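PDB 1XIP: nucleoporin NUP159 from Saccharomyces cerevisiae, which serves in the nuclear pore complex, where its N-terminal beta-propeller domain tethers the helicase Dbp5 to the pore for mRNA export. Local coordinates for residues T11-F17 and K311-S317; F125-F130 and I141-V145; L28-N32 and L369-G373; T171-L175 and S186-R190; S3-V9 and A258-F264. All blocks are in the same frame, centred on the assembly; numbering follows the deposited sequence.

Contact 1 of 5, residues T11-F17 and K311-S317; sequences TETSEDF and KQVIEPS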
# COMPACT_ATOMS: atom_id res chain seq x y z
N THR A 11 22.80 0.04 2.98
CA THR A 11 21.96 -0.01 4.15
C THR A 11 22.68 0.54 5.37
O THR A 11 23.76 0.05 5.76
CB THR A 11 21.47 -1.43 4.42
OG1 THR A 11 20.56 -1.83 3.37
CG2 THR A 11 20.60 -1.47 5.69
N GLU A 12 22.08 1.56 5.97
CA GLU A 12 22.59 2.17 7.18
C GLU A 12 22.01 1.45 8.38
O GLU A 12 20.81 1.23 8.45
CB GLU A 12 22.20 3.65 7.22
CG GLU A 12 22.77 4.42 8.39
CD GLU A 12 22.13 5.78 8.54
OE1 GLU A 12 22.76 6.78 8.15
OE2 GLU A 12 21.01 5.85 9.07
N THR A 13 22.88 1.06 9.31
CA THR A 13 22.47 0.64 10.63
C THR A 13 22.37 1.88 11.49
O THR A 13 23.34 2.62 11.66
CB THR A 13 23.50 -0.32 11.23
OG1 THR A 13 23.71 -1.40 10.33
CG2 THR A 13 22.94 -0.99 12.47
N SER A 14 21.17 2.13 12.01
CA SER A 14 20.92 3.34 12.77
C SER A 14 20.55 2.98 14.19
O SER A 14 19.74 2.08 14.42
CB SER A 14 19.79 4.15 12.13
OG SER A 14 19.66 5.44 12.73
N GLU A 15 21.17 3.67 15.14
CA GLU A 15 20.84 3.49 16.55
C GLU A 15 19.80 4.51 17.02
O GLU A 15 19.56 4.66 18.23
CB GLU A 15 22.11 3.57 17.40
CG GLU A 15 22.05 2.71 18.66
CD GLU A 15 23.29 1.89 18.88
OE1 GLU A 15 23.87 1.36 17.89
OE2 GLU A 15 23.69 1.75 20.06
N ASP A 16 19.19 5.21 16.07
CA ASP A 16 18.19 6.23 16.37
C ASP A 16 16.79 5.83 15.89
O ASP A 16 15.83 6.56 16.11
CB ASP A 16 18.58 7.57 15.73
CG ASP A 16 19.99 7.99 16.07
OD1 ASP A 16 20.64 8.58 15.19
OD2 ASP A 16 20.53 7.79 17.19
N PHE A 17 16.69 4.68 15.24
CA PHE A 17 15.44 4.21 14.68
C PHE A 17 15.09 2.87 15.26
O PHE A 17 15.96 2.00 15.40
CB PHE A 17 15.53 4.07 13.16
CG PHE A 17 15.30 5.35 12.43
CD1 PHE A 17 16.37 6.02 11.81
CD2 PHE A 17 14.02 5.90 12.37
CE1 PHE A 17 16.15 7.23 11.13
CE2 PHE A 17 13.80 7.11 11.69
CZ PHE A 17 14.86 7.77 11.08
N LYS A 311 17.13 8.71 1.35
CA LYS A 311 18.41 8.51 0.64
C LYS A 311 18.95 7.08 0.67
O LYS A 311 19.71 6.69 -0.22
CB LYS A 311 19.47 9.47 1.18
CG LYS A 311 19.72 9.38 2.70
CD LYS A 311 21.18 9.66 3.07
CE LYS A 311 21.34 10.10 4.54
NZ LYS A 311 21.16 8.96 5.49
N GLN A 312 18.57 6.32 1.70
CA GLN A 312 19.00 4.94 1.84
C GLN A 312 18.06 4.16 2.75
O GLN A 312 17.19 4.74 3.41
CB GLN A 312 20.43 4.87 2.38
CG GLN A 312 20.56 5.04 3.89
CD GLN A 312 21.90 5.61 4.30
OE1 GLN A 312 21.97 6.74 4.79
NE2 GLN A 312 22.97 4.84 4.11
N VAL A 313 18.25 2.83 2.78
CA VAL A 313 17.47 1.93 3.63
C VAL A 313 18.09 1.89 5.00
O VAL A 313 19.30 1.88 5.13
CB VAL A 313 17.45 0.48 3.04
CG1 VAL A 313 16.72 -0.50 3.97
CG2 VAL A 313 16.82 0.46 1.67
N ILE A 314 17.25 1.86 6.03
CA ILE A 314 17.73 1.86 7.41
C ILE A 314 17.32 0.61 8.15
O ILE A 314 16.15 0.27 8.22
CB ILE A 314 17.19 3.07 8.15
CG1 ILE A 314 17.90 4.33 7.67
CG2 ILE A 314 17.32 2.91 9.66
CD1 ILE A 314 16.98 5.49 7.68
N GLU A 315 18.30 -0.08 8.70
CA GLU A 315 18.03 -1.17 9.61
C GLU A 315 18.28 -0.63 11.00
O GLU A 315 19.28 0.07 11.23
CB GLU A 315 18.95 -2.35 9.32
CG GLU A 315 18.42 -3.33 8.27
CD GLU A 315 19.04 -4.73 8.39
OE1 GLU A 315 20.28 -4.87 8.25
OE2 GLU A 315 18.29 -5.70 8.64
N PRO A 316 17.37 -0.92 11.93
CA PRO A 316 17.61 -0.68 13.36
C PRO A 316 18.77 -1.55 13.84
O PRO A 316 19.02 -2.61 13.25
CB PRO A 316 16.30 -1.12 14.02
CG PRO A 316 15.30 -1.10 12.93
CD PRO A 316 16.03 -1.48 11.69
N SER A 317 19.45 -1.11 14.90
CA SER A 317 20.68 -1.78 15.35
C SER A 317 20.44 -3.04 16.18
O SER A 317 21.39 -3.73 16.54
CB SER A 317 21.60 -0.80 16.09
OG SER A 317 20.90 -0.04 17.06
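The backbone oxygen of Glu12 is gripped by two neighbouring residues of the other strand: Glu315 N donates to it at 2.8 Å, and Ile314 CA brings a weaker C-H contact to the same oxygen at 3.3 Å. Glu12 N gives its hydrogen to Val313 O at 2.9 Å, so both backbone groups of Glu12 straddle its partner Ile314, the signature of parallel beta pairing. Ser14 N continues the pattern by bonding Glu315 O. The short strands diverge by 35°.

Ile314 is the apolar centre of one face. With CG1 anti to the carbonyl carbon (chi1 -73°), its CG2 branch meets Ser14 CB at 3.7 Å and Phe17 CD1 at 3.9 Å; the small serine lets the ring fold back across the isoleucine at about a right angle. Farther along this face the extended Glu12 chain crosses Gln312, with Glu12 CB 3.4 Å from Gln312 NE2, and Glu12 OE1 makes a long salt bridge of 3.8 Å to Lys311 NZ, which also pairs with Asp309. The other face is mixed: buried Val313 sits beside Thr11, whose CG2 packs on Glu315 CG, while Thr11 OG1 bonds Asp265 and the Glu315 carboxylate pairs with Arg322.

Strand 11-14 thus lies beside strand 313-316 as a two-stranded sheet, with Val313 resting on Ile266, Phe17 on Ile288, and strand 18-26 following directly.

Contact 2 of 5, residues F125-F130 and I141-V145; sequences FEKPVF and ILNSV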
# COMPACT_ATOMS: atom_id res chain seq x y z
N PHE A 125 -17.97 -0.90 -12.48
CA PHE A 125 -16.85 -0.79 -13.39
C PHE A 125 -17.12 -1.71 -14.57
O PHE A 125 -17.56 -2.84 -14.38
CB PHE A 125 -15.55 -1.21 -12.69
CG PHE A 125 -15.28 -0.50 -11.36
CD1 PHE A 125 -15.07 0.89 -11.31
CD2 PHE A 125 -15.19 -1.22 -10.18
CE1 PHE A 125 -14.81 1.53 -10.10
CE2 PHE A 125 -14.93 -0.59 -8.96
CZ PHE A 125 -14.74 0.79 -8.92
N GLU A 126 -16.86 -1.24 -15.78
CA GLU A 126 -17.07 -2.06 -16.98
C GLU A 126 -16.16 -3.30 -16.98
O GLU A 126 -16.50 -4.32 -17.58
CB GLU A 126 -16.88 -1.25 -18.27
CG GLU A 126 -16.24 0.11 -18.07
CD GLU A 126 -16.42 1.03 -19.27
OE1 GLU A 126 -15.67 0.85 -20.27
OE2 GLU A 126 -17.31 1.92 -19.22
N LYS A 127 -15.01 -3.20 -16.30
CA LYS A 127 -14.08 -4.32 -16.11
C LYS A 127 -13.51 -4.33 -14.67
O LYS A 127 -13.33 -3.27 -14.07
CB LYS A 127 -12.94 -4.24 -17.14
CG LYS A 127 -13.37 -4.50 -18.60
CD LYS A 127 -12.83 -5.82 -19.16
CE LYS A 127 -13.95 -6.85 -19.35
NZ LYS A 127 -14.67 -6.65 -20.63
N PRO A 128 -13.21 -5.53 -14.13
CA PRO A 128 -12.59 -5.67 -12.79
C PRO A 128 -11.39 -4.75 -12.56
O PRO A 128 -10.61 -4.45 -13.46
CB PRO A 128 -12.12 -7.12 -12.78
CG PRO A 128 -13.07 -7.83 -13.68
CD PRO A 128 -13.47 -6.84 -14.75
N VAL A 129 -11.23 -4.31 -11.32
CA VAL A 129 -10.23 -3.32 -10.99
C VAL A 129 -9.12 -3.93 -10.14
O VAL A 129 -9.40 -4.81 -9.32
CB VAL A 129 -10.90 -2.12 -10.30
CG1 VAL A 129 -9.90 -1.26 -9.57
CG2 VAL A 129 -11.67 -1.30 -11.33
N PHE A 130 -7.88 -3.49 -10.35
CA PHE A 130 -6.71 -4.00 -9.62
C PHE A 130 -6.28 -3.06 -8.47
O PHE A 130 -5.80 -3.51 -7.43
CB PHE A 130 -5.49 -4.13 -10.56
CG PHE A 130 -5.57 -5.28 -11.53
CD1 PHE A 130 -6.30 -6.45 -11.22
CD2 PHE A 130 -4.88 -5.22 -12.75
CE1 PHE A 130 -6.36 -7.52 -12.13
CE2 PHE A 130 -4.92 -6.28 -13.67
CZ PHE A 130 -5.67 -7.44 -13.36
N ILE A 141 -8.02 4.89 -10.82
CA ILE A 141 -8.39 3.49 -10.92
C ILE A 141 -7.58 2.77 -11.99
O ILE A 141 -7.51 3.21 -13.14
CB ILE A 141 -9.92 3.38 -11.22
CG1 ILE A 141 -10.73 3.81 -10.00
CG2 ILE A 141 -10.29 1.96 -11.62
CD1 ILE A 141 -12.16 4.17 -10.29
N LEU A 142 -6.95 1.66 -11.59
CA LEU A 142 -6.29 0.81 -12.56
C LEU A 142 -7.07 -0.46 -12.86
O LEU A 142 -7.34 -1.27 -11.97
CB LEU A 142 -4.86 0.49 -12.16
CG LEU A 142 -4.12 -0.47 -13.10
CD1 LEU A 142 -3.94 0.12 -14.51
CD2 LEU A 142 -2.80 -0.84 -12.51
N ASN A 143 -7.39 -0.60 -14.14
CA ASN A 143 -8.22 -1.65 -14.70
C ASN A 143 -7.55 -3.01 -14.86
O ASN A 143 -6.31 -3.11 -14.93
CB ASN A 143 -8.57 -1.19 -16.11
CG ASN A 143 -9.96 -1.46 -16.46
OD1 ASN A 143 -10.43 -2.57 -16.32
ND2 ASN A 143 -10.65 -0.43 -16.94
N SER A 144 -8.37 -4.05 -14.99
CA SER A 144 -7.89 -5.41 -15.28
C SER A 144 -7.43 -5.56 -16.72
O SER A 144 -6.88 -6.60 -17.11
CB SER A 144 -8.97 -6.44 -14.97
OG SER A 144 -9.88 -6.55 -16.04
N VAL A 145 -7.67 -4.52 -17.51
CA VAL A 145 -7.32 -4.50 -18.93
C VAL A 145 -6.20 -3.47 -19.15
O VAL A 145 -5.89 -3.09 -20.29
CB VAL A 145 -8.59 -4.24 -19.82
CG1 VAL A 145 -8.87 -2.76 -19.98
CG2 VAL A 145 -8.48 -4.94 -21.17
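Val129 and Asn143 face each other as an antiparallel, non-hydrogen-bonded pair at the open end of the beta hairpin 129-134/138-143, the first two strands of a propeller blade.

The hydrogen bonds flank this pair. Phe130 N donates to Leu142 O at 2.8 Å in a nearly straight bond (166°), whereas Ser144 N reaches Pro128 O at 2.7 Å through a more bent one (131°). Proline suits its place because only its carbonyl is called on for pairing. Ser144 N also makes a weak bond to its neighbour Asn143 OD1.

Apolar packing comes from the branched side chains. Ile141 and Val129 cross at about a right angle, with Ile141 CG2 3.6 Å from Val129 CG2, and the far end of the isoleucine, CD1, meets Phe125 CE1 at 3.7 Å. Val129 CG2 also sits over one face of the Phe125 ring, offset toward its rim, so the three residues form one apolar cluster, in which Val129 and Ile141 are buried.

An aromatic contact finishes the hairpin end. Phe130, whose ring stacks with Phe276 beyond the hairpin, offers a face to the backbone of Ser144: Ser144 CA makes a CH-pi contact 3.8 Å from the centroid of the Phe130 ring, 24° off the ring normal.

Contact 3 of 5, residues L28-N32 and L369-G373; sequences LPSFN and LNNEG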
# COMPACT_ATOMS: atom_id res chain seq x y z
N LEU A 28 -10.95 -9.28 13.05
CA LEU A 28 -11.87 -9.59 11.97
C LEU A 28 -11.66 -11.01 11.49
O LEU A 28 -10.63 -11.59 11.75
CB LEU A 28 -11.69 -8.60 10.82
CG LEU A 28 -12.10 -7.15 11.05
CD1 LEU A 28 -11.61 -6.28 9.87
CD2 LEU A 28 -13.60 -7.09 11.16
N PRO A 29 -12.61 -11.58 10.75
CA PRO A 29 -12.41 -12.94 10.24
C PRO A 29 -11.29 -13.01 9.17
O PRO A 29 -11.00 -12.03 8.48
CB PRO A 29 -13.77 -13.30 9.64
CG PRO A 29 -14.42 -12.01 9.35
CD PRO A 29 -13.91 -11.01 10.36
N SER A 30 -10.67 -14.19 9.10
CA SER A 30 -9.59 -14.51 8.17
C SER A 30 -10.09 -14.73 6.75
O SER A 30 -11.25 -15.07 6.53
CB SER A 30 -8.87 -15.76 8.67
OG SER A 30 -7.87 -16.19 7.76
N PHE A 31 -9.20 -14.55 5.78
CA PHE A 31 -9.46 -14.89 4.39
C PHE A 31 -9.17 -16.37 4.11
O PHE A 31 -9.40 -16.85 2.99
CB PHE A 31 -8.57 -14.04 3.49
CG PHE A 31 -9.09 -12.66 3.23
CD1 PHE A 31 -10.14 -12.45 2.34
CD2 PHE A 31 -8.52 -11.54 3.87
CE1 PHE A 31 -10.60 -11.17 2.07
CE2 PHE A 31 -8.99 -10.24 3.61
CZ PHE A 31 -10.02 -10.06 2.71
N ASN A 32 -8.67 -17.08 5.13
CA ASN A 32 -8.24 -18.47 4.99
C ASN A 32 -7.45 -18.73 3.72
O ASN A 32 -7.62 -19.75 3.06
CB ASN A 32 -9.43 -19.42 5.09
CG ASN A 32 -10.13 -19.34 6.42
OD1 ASN A 32 -11.34 -19.11 6.49
ND2 ASN A 32 -9.37 -19.51 7.51
N LEU A 369 -2.81 -4.58 9.08
CA LEU A 369 -3.85 -5.62 9.02
C LEU A 369 -3.44 -6.83 8.16
O LEU A 369 -3.05 -6.66 6.99
CB LEU A 369 -5.16 -5.04 8.48
CG LEU A 369 -6.45 -5.36 9.24
CD1 LEU A 369 -7.66 -5.25 8.32
CD2 LEU A 369 -6.40 -6.73 9.88
N ASN A 370 -3.57 -8.02 8.74
CA ASN A 370 -3.24 -9.35 8.16
C ASN A 370 -4.14 -9.84 7.07
O ASN A 370 -5.30 -9.46 7.01
CB ASN A 370 -3.32 -10.44 9.24
CG ASN A 370 -1.98 -10.75 9.83
OD1 ASN A 370 -1.86 -11.65 10.67
ND2 ASN A 370 -0.96 -10.02 9.40
N ASN A 371 -3.70 -10.87 6.37
CA ASN A 371 -4.56 -11.77 5.59
C ASN A 371 -5.43 -12.63 6.49
O ASN A 371 -6.28 -13.38 6.00
CB ASN A 371 -3.73 -12.66 4.66
CG ASN A 371 -2.65 -13.47 5.40
OD1 ASN A 371 -1.73 -12.91 6.00
ND2 ASN A 371 -2.76 -14.81 5.35
N GLU A 372 -5.23 -12.53 7.81
CA GLU A 372 -6.05 -13.27 8.76
C GLU A 372 -6.94 -12.40 9.67
O GLU A 372 -7.44 -12.88 10.65
CB GLU A 372 -5.18 -14.17 9.64
CG GLU A 372 -4.28 -15.11 8.85
CD GLU A 372 -3.70 -16.22 9.71
OE1 GLU A 372 -3.12 -15.91 10.77
OE2 GLU A 372 -3.82 -17.41 9.31
N GLY A 373 -7.10 -11.12 9.36
CA GLY A 373 -7.93 -10.24 10.16
C GLY A 373 -7.26 -9.83 11.45
O GLY A 373 -7.87 -9.22 12.32
O HOH W 1 -6.38 -17.91 9.25
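The Phe31 ring presents its edge to the turn 370-373: Asn371 O lies in the plane of the ring, 3.6 Å from Phe31 CD2, where the weakly positive ring hydrogens suit a carbonyl oxygen. Pro36, Ser56 and Ile338 also touch the Phe31 side chain. The phenylalanine is held there by its own backbone, since Phe31 N donates to that Asn371 O at 3.2 Å in a fairly straight bond (165°). One carbonyl therefore meets both the main chain and the ring edge of a single residue.

The turn itself is a type I beta turn from Asn370 to Gly373. Its last residue takes a positive phi of 75°, easy for glycine, and lies close against residues 28-30, with Gly373 CA 3.4 Å from Leu28 O in a C-H contact. Leu28 N returns a bond to Gly373 O at 3.2 Å, the donor tilted from the carbonyl plane. Leu28 also carries the apolar part of the contact, its CD1 turned to Leu369 CD1 among Ala54 and Val61.

On the polar side, Ser30 OG stands anti to its own nitrogen (chi1 176°), which brings it beside the carbonyl end of the residue. There it accepts from Asn32 N at 2.9 Å, forming an ST turn.

The same hydroxyl donates at 2.7 Å from Ser30 OG to a water, which in turn donates to Glu372 OE2. This relay would probably favour a charged carboxylate, which also has a weak bond from Ser328, and it ties the chain leaving strand 18-26 to the C-terminal hairpin of the blade that strand completes.

Contact 4 of 5, residues T171-L175 and S186-R190; sequences TNSQL and SFAWR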
# COMPACT_ATOMS: atom_id res chain seq x y z
N THR A 171 0.58 11.14 -5.56
CA THR A 171 0.57 12.01 -4.41
C THR A 171 -0.35 13.18 -4.73
O THR A 171 -1.00 13.19 -5.78
CB THR A 171 1.98 12.54 -4.10
OG1 THR A 171 2.47 13.29 -5.24
CG2 THR A 171 2.97 11.39 -3.92
N ASN A 172 -0.39 14.16 -3.85
CA ASN A 172 -1.14 15.37 -4.12
C ASN A 172 -0.74 16.11 -5.40
O ASN A 172 -1.53 16.86 -5.95
CB ASN A 172 -1.05 16.31 -2.94
CG ASN A 172 -2.21 17.24 -2.87
OD1 ASN A 172 -2.16 18.35 -3.41
ND2 ASN A 172 -3.29 16.79 -2.24
N SER A 173 0.49 15.89 -5.87
CA SER A 173 1.04 16.70 -6.96
C SER A 173 1.73 15.92 -8.08
O SER A 173 2.10 16.49 -9.10
CB SER A 173 1.99 17.76 -6.41
OG SER A 173 3.01 17.17 -5.64
N GLN A 174 1.88 14.60 -7.90
CA GLN A 174 2.56 13.76 -8.89
C GLN A 174 1.78 12.47 -9.20
O GLN A 174 1.06 11.97 -8.34
CB GLN A 174 3.94 13.41 -8.38
CG GLN A 174 4.93 12.98 -9.43
CD GLN A 174 6.27 12.60 -8.81
OE1 GLN A 174 6.45 12.74 -7.59
NE2 GLN A 174 7.21 12.14 -9.64
N LEU A 175 1.93 11.97 -10.42
CA LEU A 175 1.39 10.66 -10.82
C LEU A 175 2.45 9.89 -11.60
O LEU A 175 2.91 10.33 -12.65
CB LEU A 175 0.11 10.82 -11.68
CG LEU A 175 -0.68 9.63 -12.30
CD1 LEU A 175 -0.25 8.25 -11.88
CD2 LEU A 175 -2.17 9.78 -12.02
N SER A 186 6.13 9.93 -15.58
CA SER A 186 5.82 10.75 -14.43
C SER A 186 5.12 12.00 -14.90
O SER A 186 5.48 12.57 -15.91
CB SER A 186 7.10 11.11 -13.70
OG SER A 186 6.83 11.88 -12.55
N PHE A 187 4.09 12.42 -14.17
CA PHE A 187 3.32 13.60 -14.56
C PHE A 187 3.17 14.53 -13.38
O PHE A 187 3.05 14.09 -12.24
CB PHE A 187 1.92 13.21 -15.02
CG PHE A 187 1.89 12.16 -16.10
CD1 PHE A 187 1.59 12.52 -17.42
CD2 PHE A 187 2.09 10.82 -15.80
CE1 PHE A 187 1.53 11.56 -18.41
CE2 PHE A 187 2.03 9.86 -16.79
CZ PHE A 187 1.75 10.23 -18.10
N ALA A 188 3.14 15.82 -13.66
CA ALA A 188 2.62 16.76 -12.69
C ALA A 188 1.11 16.54 -12.60
O ALA A 188 0.44 16.38 -13.63
CB ALA A 188 2.94 18.17 -13.10
N TRP A 189 0.60 16.50 -11.37
CA TRP A 189 -0.81 16.20 -11.11
C TRP A 189 -1.53 17.32 -10.31
O TRP A 189 -1.06 17.73 -9.24
CB TRP A 189 -0.92 14.86 -10.39
CG TRP A 189 -2.32 14.53 -9.99
CD1 TRP A 189 -2.94 14.86 -8.81
CD2 TRP A 189 -3.29 13.82 -10.76
NE1 TRP A 189 -4.23 14.41 -8.81
CE2 TRP A 189 -4.48 13.77 -10.00
CE3 TRP A 189 -3.28 13.24 -12.03
CZ2 TRP A 189 -5.64 13.14 -10.46
CZ3 TRP A 189 -4.43 12.62 -12.49
CH2 TRP A 189 -5.59 12.57 -11.71
N ARG A 190 -2.66 17.78 -10.83
CA ARG A 190 -3.47 18.81 -10.16
C ARG A 190 -4.97 18.60 -10.37
O ARG A 190 -5.52 19.00 -11.40
CB ARG A 190 -3.08 20.20 -10.68
CG ARG A 190 -2.37 21.07 -9.67
CD ARG A 190 -3.24 22.11 -9.01
NE ARG A 190 -2.82 22.34 -7.64
CZ ARG A 190 -3.07 23.45 -6.95
NH1 ARG A 190 -3.75 24.44 -7.51
NH2 ARG A 190 -2.64 23.56 -5.70
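Leu175 and Trp189 make the dense side of this hairpin contact: Leu175 CD2 lies 3.6 Å from Trp189 CE3, meeting the benzene part of the indole, and Met194 adds to the packing round the leucine. The large ring and the branched leucine suit this buried face of the blade, and the indole's other end brings CD1 to Asn172 O at 3.8 Å, with that oxygen in the ring plane.

The strands are closed by backbone bonds. Leu175 N donates to Phe187 O at 3.0 Å and Phe187 N to Leu175 O at 2.8 Å, the two-way exchange of a hydrogen-bonded antiparallel pair. Trp189 N reaches Ser173 O at 2.7 Å from above the carbonyl plane, consistent with the chain turning at Ser173, just before strand 174-179. Leu175 O also lies in the plane of the Phe187 ring, at its edge.

The loose side is the turn 171-173, where Asn172 and Ser173 are exposed and small polar residues are at home. Thr171 OG1 accepts weak bonds from Ser173 N and Gln174 N, while Thr171 N donates to Gln174 O and closes the turn.

On the face away from the tryptophan, Gln174 extends with CG anti to its nitrogen (chi1 -159°) and bonds Ser186 OG from NE2 at 2.9 Å. The bond is almost straight (174°) and in the amide plane; with a weak second bond from NE2 to Pro224 O, it gives the buried amide nitrogen two acceptors and should fix which way the amide is flipped.

Contact 5 of 5, residues S3-V9 and A258-F264; sequences SSLKDEV and ASFQETF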
# COMPACT_ATOMS: atom_id res chain seq x y z
N SER A 3 18.97 5.99 -19.55
CA SER A 3 18.89 5.44 -18.20
C SER A 3 20.12 4.64 -17.86
O SER A 3 20.62 3.90 -18.69
CB SER A 3 17.68 4.53 -18.09
OG SER A 3 16.52 5.28 -17.78
N SER A 4 20.60 4.77 -16.63
CA SER A 4 21.82 4.07 -16.21
C SER A 4 21.65 3.23 -14.93
O SER A 4 20.88 3.57 -14.06
CB SER A 4 22.97 5.05 -16.05
OG SER A 4 23.05 5.56 -14.73
N LEU A 5 22.40 2.12 -14.86
CA LEU A 5 22.43 1.25 -13.68
C LEU A 5 23.64 1.60 -12.85
O LEU A 5 24.75 1.59 -13.34
CB LEU A 5 22.53 -0.23 -14.11
CG LEU A 5 22.27 -1.42 -13.16
CD1 LEU A 5 23.58 -2.07 -12.70
CD2 LEU A 5 21.40 -1.06 -11.95
N LYS A 6 23.42 1.91 -11.58
CA LYS A 6 24.51 2.26 -10.68
C LYS A 6 24.69 1.18 -9.61
O LYS A 6 24.07 0.13 -9.69
CB LYS A 6 24.26 3.63 -10.03
CG LYS A 6 24.27 4.80 -11.00
CD LYS A 6 24.69 6.09 -10.30
CE LYS A 6 26.10 6.54 -10.75
NZ LYS A 6 26.64 7.68 -9.93
N ASP A 7 25.54 1.44 -8.63
CA ASP A 7 25.81 0.47 -7.57
C ASP A 7 24.62 0.28 -6.63
O ASP A 7 23.77 1.15 -6.49
CB ASP A 7 27.03 0.89 -6.77
CG ASP A 7 28.09 -0.20 -6.72
OD1 ASP A 7 28.81 -0.37 -7.74
OD2 ASP A 7 28.27 -0.93 -5.71
N GLU A 8 24.61 -0.89 -5.99
CA GLU A 8 23.69 -1.25 -4.93
C GLU A 8 23.42 -0.07 -3.98
O GLU A 8 24.35 0.61 -3.57
CB GLU A 8 24.32 -2.39 -4.13
CG GLU A 8 23.54 -3.69 -4.06
CD GLU A 8 23.47 -4.25 -2.63
OE1 GLU A 8 22.35 -4.60 -2.16
OE2 GLU A 8 24.53 -4.32 -1.97
N VAL A 9 22.15 0.17 -3.63
CA VAL A 9 21.82 1.16 -2.60
C VAL A 9 22.24 0.58 -1.27
O VAL A 9 21.91 -0.57 -0.97
CB VAL A 9 20.31 1.47 -2.50
CG1 VAL A 9 20.10 2.96 -2.24
CG2 VAL A 9 19.55 1.04 -3.73
N ALA A 258 17.62 9.01 -15.36
CA ALA A 258 17.30 8.17 -14.22
C ALA A 258 18.46 7.23 -13.91
O ALA A 258 19.09 6.70 -14.82
CB ALA A 258 16.05 7.38 -14.51
N SER A 259 18.76 7.04 -12.63
CA SER A 259 19.67 5.99 -12.21
C SER A 259 18.90 4.91 -11.46
O SER A 259 18.05 5.21 -10.63
CB SER A 259 20.81 6.54 -11.35
OG SER A 259 20.55 7.86 -10.94
N PHE A 260 19.19 3.65 -11.75
CA PHE A 260 18.59 2.56 -11.04
C PHE A 260 19.63 1.99 -10.09
O PHE A 260 20.81 2.02 -10.39
CB PHE A 260 18.16 1.48 -12.02
CG PHE A 260 17.00 1.86 -12.88
CD1 PHE A 260 15.87 1.04 -12.92
CD2 PHE A 260 17.02 2.99 -13.66
CE1 PHE A 260 14.78 1.36 -13.73
CE2 PHE A 260 15.94 3.33 -14.46
CZ PHE A 260 14.81 2.50 -14.50
N GLN A 261 19.18 1.48 -8.95
CA GLN A 261 20.08 0.86 -7.98
C GLN A 261 19.33 -0.24 -7.24
O GLN A 261 18.22 0.01 -6.76
CB GLN A 261 20.55 1.89 -6.95
CG GLN A 261 21.54 2.94 -7.46
CD GLN A 261 21.78 4.02 -6.41
OE1 GLN A 261 20.96 4.92 -6.25
NE2 GLN A 261 22.89 3.91 -5.68
N GLU A 262 19.93 -1.42 -7.13
CA GLU A 262 19.29 -2.57 -6.50
C GLU A 262 19.26 -2.48 -4.99
O GLU A 262 20.19 -1.95 -4.40
CB GLU A 262 20.02 -3.86 -6.85
CG GLU A 262 19.52 -4.52 -8.12
CD GLU A 262 19.23 -6.01 -7.96
OE1 GLU A 262 19.48 -6.76 -8.92
OE2 GLU A 262 18.72 -6.41 -6.88
N THR A 263 18.18 -2.98 -4.38
CA THR A 263 18.20 -3.40 -2.98
C THR A 263 17.79 -4.83 -2.84
O THR A 263 16.94 -5.33 -3.59
CB THR A 263 17.22 -2.62 -2.09
OG1 THR A 263 16.52 -1.63 -2.85
CG2 THR A 263 17.98 -1.87 -1.01
N PHE A 264 18.36 -5.46 -1.83
CA PHE A 264 17.93 -6.75 -1.39
C PHE A 264 17.34 -6.60 -0.00
O PHE A 264 16.99 -7.59 0.64
CB PHE A 264 19.12 -7.71 -1.39
CG PHE A 264 19.69 -7.96 -2.76
CD1 PHE A 264 19.16 -8.97 -3.58
CD2 PHE A 264 20.73 -7.17 -3.25
CE1 PHE A 264 19.66 -9.18 -4.87
CE2 PHE A 264 21.23 -7.38 -4.52
CZ PHE A 264 20.70 -8.39 -5.33
O HOH W 2 21.93 8.61 -15.24
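Val9 and Gln261 lose the most surface here, and their side chains meet directly: Val9 CG2 packs 3.5 Å from Gln261 CB. The valine is compact enough to rest on Ile250 of the next strand while its nitrogen donates to Glu262 O at 3.0 Å.

Gln261 works across an irregularity. Between the bridge Leu5-Phe260 and the point where Glu8 comes level with Glu262 the N-terminal segment has one residue more than its partner, and the glutamine amide serves the extra chain: Gln261 NE2 donates to Asp7 O at 3.0 Å, close to its own amide plane, through a bent bond (147°). With CG anti to the carbonyl carbon (chi1 -71°), the same side chain touches Lys6, Gln261 CG being 3.8 Å from Lys6 CB.

Phe260 and Glu8 come next. Phe260 is gripped through its backbone, its N donating to Ser4 O and its O accepting from Lys6 N, each at 2.9 Å; its ring packs on Ile251 and Leu206, and Leu5 CD2 approaches its CB. Glu8 OE1 lies in the plane of the Phe264 ring at its edge, 3.2 Å from Phe264 CD2.

The arrangement is that of an added edge strand: strand 4-5 runs parallel to strand 257-263, the outermost of four antiparallel strands in a propeller blade.

Contacts 1 and 5 are neighbours, joined through the N-terminal chain, which passes from strand 4-5 to strand 11-14; their centres lie about 19 Å apart and Val313 CG2 packs on Thr263 CG2 at 3.7 Å. That chain then runs on to contact 3, about 31 Å from contact 1 between centres, just beyond strand 18-26, whose pairing with strand 374-381 in one blade is consistent with closure of the propeller ring. Contacts 2 and 4 are local hairpins of successive blades, about 21 Å apart between centres, with nearest atoms about 8 Å apart. Contacts 1 and 2 lie on opposite sides of the chain's centre. All five fall in the domain that interacts with Dbp5.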